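Local structure of acetylxylan esterase (Geobacillus stearothermophilus, 5BN1) at residues G20-E25 against F30-T35; R96-P101 against R148-Q153; L168-Q173 against A204-R209. The protein removes acetyl groups from the xylose units of xylan and xylo-oligosaccharides, working as a doughnut-shaped homooctamer in the breakdown of plant hemicellulose. The protein carries 1 engineered substitution. All coordinates share one frame; numbering follows the deposited sequence.

In the fold
The three contacts follow one another along the chain without nesting or crossing. Contact 1 closes a short turn inside the long loop between helix 15-18, which starts at the inferred nucleophile Ser15, and helix 37-48. Contact 2 ties the end of helix 91-99 to the start of helix 146-165, closing a span that includes helix 110-124 and strand 130-134. Contact 3 sets the edge strand 168-170 against helix 197-211, closing a 30-residue span with helix 172-180 and the inferred charge-relay residues Asp191 and His194. Contacts 2 and 3 touch where Arg148 and Asp152 pack on Gln173. Contact 1 stays apart, its nearest atoms about 13 Å from contact 2 and about 10 Å from contact 3.

Contact 1: G20-E25 against F30-T35; sequences GRARPE and FGALGT
Ala22 and Ala32 meet methyl to methyl, with CB of Ala22 3.8 Å from CB of Ala32. Beside this apolar touch, the backbone N of Ala22 donates to O of Ala32 over 2.8 Å. The N-H points nearly straight at the oxygen, at 164°, but reaches it from above the carbonyl plane. The same carbonyl is flanked by Arg21, whose CB lies 3.3 Å from O of Ala32. Only the base of the Arg21 side chain takes part in the contact. Its CG sits between the backbone N and the carbonyl carbon (chi1 67°), and the chain bends again at chi2, which carries the guanidinium away from 30-35. There NH1 bonds to O of Ala22 at 3.0 Å and to O of Pro24 at 2.9 Å, both oxygens lying close to the guanidinium plane. NE binds O of Gly60. NH1 thus bridges two backbone carbonyls on either side of the cis peptide before Pro24. Both segments belong to the loop of this SGNH hydrolase that follows the helix beginning at Ser15, the inferred nucleophile, and Gly20 lies about 8 Å from the side chain of Ser15. Gly34 approaches segment 20-25 with its backbone; its CA is 4.0 Å from C of Gly20. A water donates to O of Gly20 at 2.7 Å and more weakly to O of Gly31. Beyond the contact, Leu33 packs on Val42 of helix 37-48, and Phe30 reaches Ser196 of a neighbouring subunit.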
loop_
_atom_site.group_PDB
_atom_site.type_symbol
_atom_site.label_atom_id
_atom_site.label_comp_id
_atom_site.label_asym_id
_atom_site.label_seq_id
_atom_site.Cartn_x
_atom_site.Cartn_y
_atom_site.Cartn_z
ATOM N N GLY A 20 -12.980 14.408 7.789
ATOM C CA GLY A 20 -12.836 12.919 7.696
ATOM C C GLY A 20 -13.911 12.057 8.278
ATOM O O GLY A 20 -13.678 10.859 8.589
ATOM N N ARG A 21 -15.121 12.578 8.343
ATOM C CA ARG A 21 -16.270 11.841 8.785
ATOM C C ARG A 21 -16.588 10.646 7.887
ATOM O O ARG A 21 -16.194 10.597 6.746
ATOM C CB ARG A 21 -17.463 12.779 9.014
ATOM C CG ARG A 21 -18.045 13.430 7.811
ATOM C CD ARG A 21 -19.016 12.540 7.117
ATOM N NE ARG A 21 -19.642 13.247 6.058
ATOM C CZ ARG A 21 -20.681 12.797 5.377
ATOM N NH1 ARG A 21 -21.157 11.554 5.563
ATOM N NH2 ARG A 21 -21.286 13.578 4.527
ATOM N N ALA A 22 -17.264 9.674 8.485
ATOM C CA ALA A 22 -17.660 8.411 7.713
ATOM C C ALA A 22 -18.746 8.715 6.673
ATOM O O ALA A 22 -19.711 9.378 6.988
ATOM C CB ALA A 22 -18.213 7.406 8.690
ATOM N N ARG A 23 -18.495 8.262 5.467
ATOM C CA ARG A 23 -19.383 8.459 4.319
ATOM C C ARG A 23 -20.044 7.095 3.979
ATOM O O ARG A 23 -19.366 6.057 3.937
ATOM C CB ARG A 23 -18.657 9.003 3.140
ATOM C CG ARG A 23 -18.020 10.354 3.462
ATOM C CD ARG A 23 -17.774 11.076 2.200
ATOM N NE ARG A 23 -16.929 12.260 2.450
ATOM C CZ ARG A 23 -16.485 13.057 1.489
ATOM N NH1 ARG A 23 -16.786 12.822 0.208
ATOM N NH2 ARG A 23 -15.775 14.141 1.788
ATOM N N PRO A 24 -21.361 7.128 3.744
ATOM C CA PRO A 24 -22.286 8.239 3.714
ATOM C C PRO A 24 -22.910 8.641 5.041
ATOM O O PRO A 24 -23.387 9.778 5.207
ATOM C CB PRO A 24 -23.414 7.717 2.759
ATOM C CG PRO A 24 -23.493 6.250 3.148
ATOM C CD PRO A 24 -22.006 5.878 3.215
ATOM N N GLU A 25 -22.856 7.726 6.014
ATOM C CA GLU A 25 -23.749 7.776 7.180
ATOM C C GLU A 25 -23.340 8.910 8.144
ATOM O O GLU A 25 -24.208 9.555 8.819
ATOM C CB GLU A 25 -23.740 6.422 7.933
ATOM C CG GLU A 25 -23.673 5.175 7.020
ATOM C CD GLU A 25 -22.253 4.784 6.456
ATOM O OE1 GLU A 25 -21.149 5.379 6.807
ATOM O OE2 GLU A 25 -22.244 3.840 5.601
ATOM N N PHE A 30 -17.468 8.092 16.981
ATOM C CA PHE A 30 -16.812 9.392 16.723
ATOM C C PHE A 30 -15.861 9.233 15.578
ATOM O O PHE A 30 -15.604 10.213 14.826
ATOM C CB PHE A 30 -15.873 9.696 17.946
ATOM C CG PHE A 30 -16.538 10.414 19.089
ATOM C CD1 PHE A 30 -16.725 11.756 18.934
ATOM C CD2 PHE A 30 -16.969 9.773 20.325
ATOM C CE1 PHE A 30 -17.258 12.562 19.907
ATOM C CE2 PHE A 30 -17.466 10.600 21.418
ATOM C CZ PHE A 30 -17.681 11.955 21.160
ATOM N N GLY A 31 -15.218 8.040 15.461
ATOM C CA GLY A 31 -14.537 7.909 14.293
ATOM C C GLY A 31 -15.463 8.462 13.281
ATOM O O GLY A 31 -15.034 9.192 12.357
ATOM N N ALA A 32 -16.741 8.045 13.362
ATOM C CA ALA A 32 -17.588 8.405 12.246
ATOM C C ALA A 32 -17.826 9.952 12.093
ATOM O O ALA A 32 -18.267 10.356 11.062
ATOM C CB ALA A 32 -18.972 7.738 12.349
ATOM N N LEU A 33 -17.685 10.653 13.188
ATOM C CA LEU A 33 -17.935 12.116 13.290
ATOM C C LEU A 33 -16.767 12.950 12.799
ATOM O O LEU A 33 -16.854 14.153 12.728
ATOM C CB LEU A 33 -18.274 12.554 14.696
ATOM C CG LEU A 33 -19.627 12.105 15.342
ATOM C CD1 LEU A 33 -19.833 12.615 16.735
ATOM C CD2 LEU A 33 -20.782 12.452 14.378
ATOM N N GLY A 34 -15.657 12.299 12.510
ATOM C CA GLY A 34 -14.444 12.999 12.114
ATOM C C GLY A 34 -13.688 13.503 13.269
ATOM O O GLY A 34 -13.950 13.188 14.431
ATOM N N THR A 35 -12.651 14.298 12.951
ATOM C CA THR A 35 -11.680 14.711 13.964
ATOM C C THR A 35 -11.576 16.173 14.259
ATOM O O THR A 35 -10.508 16.685 14.634
ATOM C CB THR A 35 -10.250 14.213 13.562
ATOM O OG1 THR A 35 -9.942 14.675 12.248
ATOM C CG2 THR A 35 -10.294 12.670 13.564
HETATM O O HOH W 1 -14.334 8.273 9.124
#

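Contact 2: R96-P101 against R148-Q153; sequences RQYDLP and RRTMDQ
Two helices of the SGNH hydrolase fold, 91-99 and 146-165, are linked near the protein surface by a pair of hydroxyls, Tyr98 OH and Thr150 OG1. The oxygens are 2.6 Å apart, a short hydrogen bond in which either could be the donor. The two side chains approach from opposite directions. Thr150 OG1 stands at the edge of the tyrosine ring and in its plane, 3.6 Å from CZ of Tyr98. Neither ring face is used by Thr150. CB of Thr150 lies 3.6 Å from OH of Tyr98. The threonine hydroxyl lies beside its own backbone N (chi1 -52°), while CG2 is anti to that nitrogen. In this position OG1 also bonds to O of Pro146, one turn back in the helix. Each helix carries a salt bridge of its own. Arg96 holds Asp99 side-on: NE meets OD1 of Asp99 at 2.8 Å on the syn lone pair, and NH1 meets OD2 from above the carboxylate plane. Arg96 NH2 also binds OD1 of Asn92, the inferred transition-state stabilizer, so Arg96 is a second-shell residue to Asn92, and Asp99 fixes Arg96 in turn. In the other helix, NE of Arg148 reaches OD1 of Asp152 at 2.8 Å. Asp99 OD2 accepts from Trp190 of a neighbouring subunit, and the Tyr98 ring meets Tyr184 of that subunit edge-to-face. Thr150 OG1 is thus gripped by two partners, the Pro146 carbonyl of its own helix and the Tyr98 hydroxyl, which fixes its rotation and joins the two helices through a polar bond.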
loop_
_atom_site.group_PDB
_atom_site.type_symbol
_atom_site.label_atom_id
_atom_site.label_comp_id
_atom_site.label_asym_id
_atom_site.label_seq_id
_atom_site.Cartn_x
_atom_site.Cartn_y
_atom_site.Cartn_z
ATOM N N ARG A 96 -12.958 30.293 -3.595
ATOM C CA ARG A 96 -12.801 30.129 -5.035
ATOM C C ARG A 96 -12.589 31.375 -5.823
ATOM O O ARG A 96 -11.904 31.430 -6.858
ATOM C CB ARG A 96 -13.872 29.228 -5.628
ATOM C CG ARG A 96 -13.959 27.827 -5.126
ATOM C CD ARG A 96 -12.762 26.933 -5.454
ATOM N NE ARG A 96 -11.723 27.126 -4.441
ATOM C CZ ARG A 96 -11.738 26.604 -3.225
ATOM N NH1 ARG A 96 -10.716 26.870 -2.383
ATOM N NH2 ARG A 96 -12.771 25.907 -2.753
ATOM N N GLN A 97 -13.260 32.455 -5.386
ATOM C CA GLN A 97 -13.134 33.747 -6.007
ATOM C C GLN A 97 -11.714 34.314 -6.007
ATOM O O GLN A 97 -11.321 35.155 -6.774
ATOM C CB GLN A 97 -14.099 34.792 -5.412
ATOM C CG GLN A 97 -15.542 34.351 -5.418
ATOM C CD GLN A 97 -16.495 35.281 -4.749
ATOM O OE1 GLN A 97 -16.397 36.547 -4.975
ATOM N NE2 GLN A 97 -17.425 34.758 -3.987
ATOM N N TYR A 98 -10.965 33.885 -4.945
ATOM C CA TYR A 98 -9.610 34.318 -4.699
ATOM C C TYR A 98 -8.532 33.290 -5.093
ATOM O O TYR A 98 -7.479 33.781 -5.562
ATOM C CB TYR A 98 -9.485 34.682 -3.169
ATOM C CG TYR A 98 -10.311 35.937 -2.866
ATOM C CD1 TYR A 98 -9.830 37.164 -3.193
ATOM C CD2 TYR A 98 -11.558 35.844 -2.253
ATOM C CE1 TYR A 98 -10.560 38.333 -2.991
ATOM C CE2 TYR A 98 -12.296 36.976 -2.078
ATOM C CZ TYR A 98 -11.802 38.170 -2.434
ATOM O OH TYR A 98 -12.527 39.378 -2.297
ATOM N N ASP A 99 -8.790 32.009 -4.973
ATOM C CA ASP A 99 -7.775 30.983 -5.360
ATOM C C ASP A 99 -7.882 30.573 -6.779
ATOM O O ASP A 99 -6.842 30.119 -7.362
ATOM C CB ASP A 99 -7.590 29.900 -4.367
ATOM C CG ASP A 99 -8.629 28.830 -4.356
ATOM O OD1 ASP A 99 -9.706 29.033 -5.043
ATOM O OD2 ASP A 99 -8.435 27.743 -3.753
ATOM N N LEU A 100 -9.035 30.702 -7.404
ATOM C CA LEU A 100 -9.283 30.350 -8.846
ATOM C C LEU A 100 -10.050 31.530 -9.449
ATOM O O LEU A 100 -11.229 31.298 -9.797
ATOM C CB LEU A 100 -9.987 29.034 -8.909
ATOM C CG LEU A 100 -9.220 27.806 -8.479
ATOM C CD1 LEU A 100 -10.056 26.569 -8.389
ATOM C CD2 LEU A 100 -7.948 27.590 -9.391
ATOM N N PRO A 101 -9.478 32.693 -9.529
ATOM C CA PRO A 101 -10.188 33.910 -9.886
ATOM C C PRO A 101 -10.831 33.912 -11.234
ATOM O O PRO A 101 -11.814 34.650 -11.417
ATOM C CB PRO A 101 -9.198 35.043 -9.713
ATOM C CG PRO A 101 -7.850 34.389 -9.781
ATOM C CD PRO A 101 -8.066 33.045 -9.173
ATOM N N ARG A 148 -10.750 38.381 3.658
ATOM C CA ARG A 148 -11.376 38.586 4.917
ATOM C C ARG A 148 -12.623 39.496 4.829
ATOM O O ARG A 148 -13.648 39.229 5.411
ATOM C CB ARG A 148 -10.371 39.174 5.937
ATOM C CG ARG A 148 -10.979 39.590 7.284
ATOM C CD ARG A 148 -11.582 38.516 8.144
ATOM N NE ARG A 148 -12.514 39.087 9.166
ATOM C CZ ARG A 148 -12.094 39.787 10.193
ATOM N NH1 ARG A 148 -10.852 39.806 10.586
ATOM N NH2 ARG A 148 -13.052 40.461 10.877
ATOM N N ARG A 149 -12.426 40.558 4.043
ATOM C CA ARG A 149 -13.554 41.525 3.835
ATOM C C ARG A 149 -14.723 40.877 3.197
ATOM O O ARG A 149 -15.891 41.017 3.627
ATOM C CB ARG A 149 -13.039 42.704 3.077
ATOM C CG ARG A 149 -14.078 43.793 2.873
ATOM C CD ARG A 149 -13.341 45.019 2.274
ATOM N NE ARG A 149 -12.739 44.784 0.967
ATOM C CZ ARG A 149 -11.459 45.065 0.516
ATOM N NH1 ARG A 149 -10.460 45.642 1.240
ATOM N NH2 ARG A 149 -11.160 44.757 -0.758
ATOM N N THR A 150 -14.482 40.076 2.146
ATOM C CA THR A 150 -15.539 39.305 1.573
ATOM C C THR A 150 -16.241 38.376 2.477
ATOM O O THR A 150 -17.427 38.186 2.589
ATOM C CB THR A 150 -15.083 38.698 0.206
ATOM O OG1 THR A 150 -14.550 39.713 -0.667
ATOM C CG2 THR A 150 -16.110 37.889 -0.453
ATOM N N MET A 151 -15.385 37.613 3.213
ATOM C CA MET A 151 -15.935 36.676 4.124
ATOM C C MET A 151 -16.875 37.332 5.179
ATOM O O MET A 151 -17.894 36.771 5.499
ATOM C CB MET A 151 -14.785 35.902 4.857
ATOM C CG MET A 151 -15.205 34.586 5.394
ATOM S SD MET A 151 -15.611 33.306 4.194
ATOM C CE MET A 151 -13.923 32.919 3.726
ATOM N N ASP A 152 -16.438 38.496 5.659
ATOM C CA ASP A 152 -17.252 39.289 6.626
ATOM C C ASP A 152 -18.613 39.630 5.999
ATOM O O ASP A 152 -19.679 39.527 6.669
ATOM C CB ASP A 152 -16.594 40.493 7.141
ATOM C CG ASP A 152 -15.498 40.237 8.184
ATOM O OD1 ASP A 152 -15.232 39.106 8.484
ATOM O OD2 ASP A 152 -14.903 41.291 8.538
ATOM N N GLN A 153 -18.584 39.948 4.700
ATOM C CA GLN A 153 -19.873 40.241 3.997
ATOM C C GLN A 153 -20.787 39.072 3.948
ATOM O O GLN A 153 -21.985 39.102 4.205
ATOM C CB GLN A 153 -19.556 40.819 2.653
ATOM C CG GLN A 153 -20.857 41.129 1.910
ATOM C CD GLN A 153 -20.570 41.796 0.589
ATOM O OE1 GLN A 153 -19.672 41.351 -0.226
ATOM N NE2 GLN A 153 -21.200 42.958 0.401
#

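Contact 3: L168-Q173 against A204-R209; sequences LFVDTQ and ARAFLR
Val170, Ala206 and Phe207 carry this contact, and Val170 has the largest share of buried surface. Its side chain is directed at helix 197-211 and touches it with both branches. CG1 makes the nearer approach, 3.6 Å from CB of Ala206. The same methyl lies 3.8 Å from O of Ala206 and 4.0 Å from N of Phe207, so it rests beside the peptide unit joining these two residues. CG2 is turned to the next residue of the helix and comes 4.2 Å from CA of Phe207. Rotation about chi1 explains this division: CG1 is anti to the backbone N (chi1 -177°) and CG2 is anti to the carbonyl carbon, which places CG1 at Ala206 and CG2 toward Phe207. Ala206 answers with its single methyl, which points at the strand. Because it is short, the helix backbone can come close, and CA of Val170 is 6.2 Å from CA of Phe207. Phe207 contributes mainly through its backbone. Its ring meets the ring of Phe11 in strand 8-13, with the planes at about 45°. The interaction across the segments is apolar packing of a beta-branched residue on a small one, away from the annotated sites. A helix laid on a parallel sheet in this way belongs to the layered alpha/beta architecture of the SGNH hydrolase fold. Strand 168-170 is one of the two outermost strands of the sheet within the chain, with backbone bonds from Val170 to Leu133 and Thr135. Helix 197-211 covers one side of it and packs on helix 37-48 through Ala204, Phe207 and Leu208, while Phe169 packs against helix 146-165.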
loop_
_atom_site.group_PDB
_atom_site.type_symbol
_atom_site.label_atom_id
_atom_site.label_comp_id
_atom_site.label_asym_id
_atom_site.label_seq_id
_atom_site.Cartn_x
_atom_site.Cartn_y
_atom_site.Cartn_z
ATOM N N LEU A 168 -30.791 30.003 15.698
ATOM C CA LEU A 168 -29.661 30.281 16.536
ATOM C C LEU A 168 -28.469 30.657 15.570
ATOM O O LEU A 168 -28.499 30.378 14.400
ATOM C CB LEU A 168 -29.265 29.021 17.346
ATOM C CG LEU A 168 -30.314 28.569 18.402
ATOM C CD1 LEU A 168 -29.823 27.309 19.143
ATOM C CD2 LEU A 168 -30.518 29.708 19.327
ATOM N N PHE A 169 -27.511 31.288 16.146
ATOM C CA PHE A 169 -26.460 31.990 15.363
ATOM C C PHE A 169 -25.128 31.945 16.051
ATOM O O PHE A 169 -24.963 32.347 17.234
ATOM C CB PHE A 169 -26.861 33.452 15.130
ATOM C CG PHE A 169 -25.792 34.301 14.496
ATOM C CD1 PHE A 169 -25.454 34.008 13.171
ATOM C CD2 PHE A 169 -25.072 35.215 15.146
ATOM C CE1 PHE A 169 -24.441 34.764 12.583
ATOM C CE2 PHE A 169 -24.039 36.005 14.577
ATOM C CZ PHE A 169 -23.729 35.725 13.226
ATOM N N VAL A 170 -24.072 31.440 15.329
ATOM C CA VAL A 170 -22.749 31.464 15.845
ATOM C C VAL A 170 -21.847 32.290 14.939
ATOM O O VAL A 170 -21.658 31.915 13.757
ATOM C CB VAL A 170 -22.207 29.990 15.882
ATOM C CG1 VAL A 170 -20.791 29.992 16.520
ATOM C CG2 VAL A 170 -23.150 29.074 16.602
ATOM N N ASP A 171 -21.246 33.300 15.495
ATOM C CA ASP A 171 -20.323 34.168 14.822
ATOM C C ASP A 171 -18.890 33.552 15.005
ATOM O O ASP A 171 -18.191 33.870 15.944
ATOM C CB ASP A 171 -20.370 35.588 15.288
ATOM C CG ASP A 171 -19.577 36.499 14.472
ATOM O OD1 ASP A 171 -18.677 36.068 13.603
ATOM O OD2 ASP A 171 -19.768 37.781 14.494
ATOM N N THR A 172 -18.530 32.715 14.034
ATOM C CA THR A 172 -17.197 32.004 14.150
ATOM C C THR A 172 -16.134 32.972 13.895
ATOM O O THR A 172 -15.010 32.836 14.340
ATOM C CB THR A 172 -17.172 30.809 13.200
ATOM O OG1 THR A 172 -17.330 31.306 11.866
ATOM C CG2 THR A 172 -18.197 29.799 13.526
ATOM N N GLN A 173 -16.321 34.000 13.046
ATOM C CA GLN A 173 -15.311 35.002 12.835
ATOM C C GLN A 173 -14.966 35.721 14.091
ATOM O O GLN A 173 -13.827 35.928 14.354
ATOM C CB GLN A 173 -15.706 36.046 11.735
ATOM C CG GLN A 173 -14.571 36.915 11.328
ATOM C CD GLN A 173 -13.449 36.166 10.656
ATOM O OE1 GLN A 173 -12.221 36.310 11.102
ATOM N NE2 GLN A 173 -13.753 35.468 9.686
ATOM N N ALA A 204 -15.696 24.715 18.443
ATOM C CA ALA A 204 -16.604 23.951 19.332
ATOM C C ALA A 204 -17.060 24.856 20.469
ATOM O O ALA A 204 -18.253 24.791 20.895
ATOM C CB ALA A 204 -15.874 22.760 19.870
ATOM N N ARG A 205 -16.186 25.653 21.054
ATOM C CA ARG A 205 -16.526 26.510 22.150
ATOM C C ARG A 205 -17.596 27.553 21.703
ATOM O O ARG A 205 -18.563 27.764 22.436
ATOM C CB ARG A 205 -15.268 27.236 22.603
ATOM C CG ARG A 205 -15.532 28.212 23.695
ATOM C CD ARG A 205 -14.285 28.970 24.112
ATOM N NE ARG A 205 -14.514 29.790 25.295
ATOM C CZ ARG A 205 -13.948 30.966 25.508
ATOM N NH1 ARG A 205 -13.065 31.445 24.697
ATOM N NH2 ARG A 205 -14.234 31.656 26.631
ATOM N N ALA A 206 -17.437 28.054 20.492
ATOM C CA ALA A 206 -18.488 29.030 20.000
ATOM C C ALA A 206 -19.776 28.357 19.771
ATOM O O ALA A 206 -20.874 28.974 20.132
ATOM C CB ALA A 206 -17.959 29.712 18.766
ATOM N N PHE A 207 -19.838 27.176 19.215
ATOM C CA PHE A 207 -21.054 26.395 19.022
ATOM C C PHE A 207 -21.718 26.152 20.373
ATOM O O PHE A 207 -22.949 26.385 20.542
ATOM C CB PHE A 207 -20.813 25.172 18.241
ATOM C CG PHE A 207 -22.040 24.378 18.019
ATOM C CD1 PHE A 207 -22.482 23.440 18.941
ATOM C CD2 PHE A 207 -22.790 24.580 16.854
ATOM C CE1 PHE A 207 -23.643 22.731 18.730
ATOM C CE2 PHE A 207 -23.944 23.860 16.644
ATOM C CZ PHE A 207 -24.360 22.929 17.584
ATOM N N LEU A 208 -20.929 25.583 21.295
ATOM C CA LEU A 208 -21.477 25.234 22.578
ATOM C C LEU A 208 -22.085 26.411 23.312
ATOM O O LEU A 208 -23.196 26.265 23.937
ATOM C CB LEU A 208 -20.388 24.515 23.421
ATOM C CG LEU A 208 -20.045 23.097 22.970
ATOM C CD1 LEU A 208 -18.757 22.603 23.564
ATOM C CD2 LEU A 208 -21.151 22.079 23.240
ATOM N N ARG A 209 -21.449 27.545 23.247
ATOM C CA ARG A 209 -21.919 28.757 23.913
ATOM C C ARG A 209 -23.338 29.045 23.418
ATOM O O ARG A 209 -24.292 29.307 24.188
ATOM C CB ARG A 209 -20.976 29.863 23.685
ATOM C CG ARG A 209 -21.470 31.176 24.316
ATOM C CD ARG A 209 -20.671 32.314 23.787
ATOM N NE ARG A 209 -20.698 33.550 24.518
ATOM C CZ ARG A 209 -20.169 34.699 24.066
ATOM N NH1 ARG A 209 -19.549 34.763 22.858
ATOM N NH2 ARG A 209 -20.233 35.801 24.831
#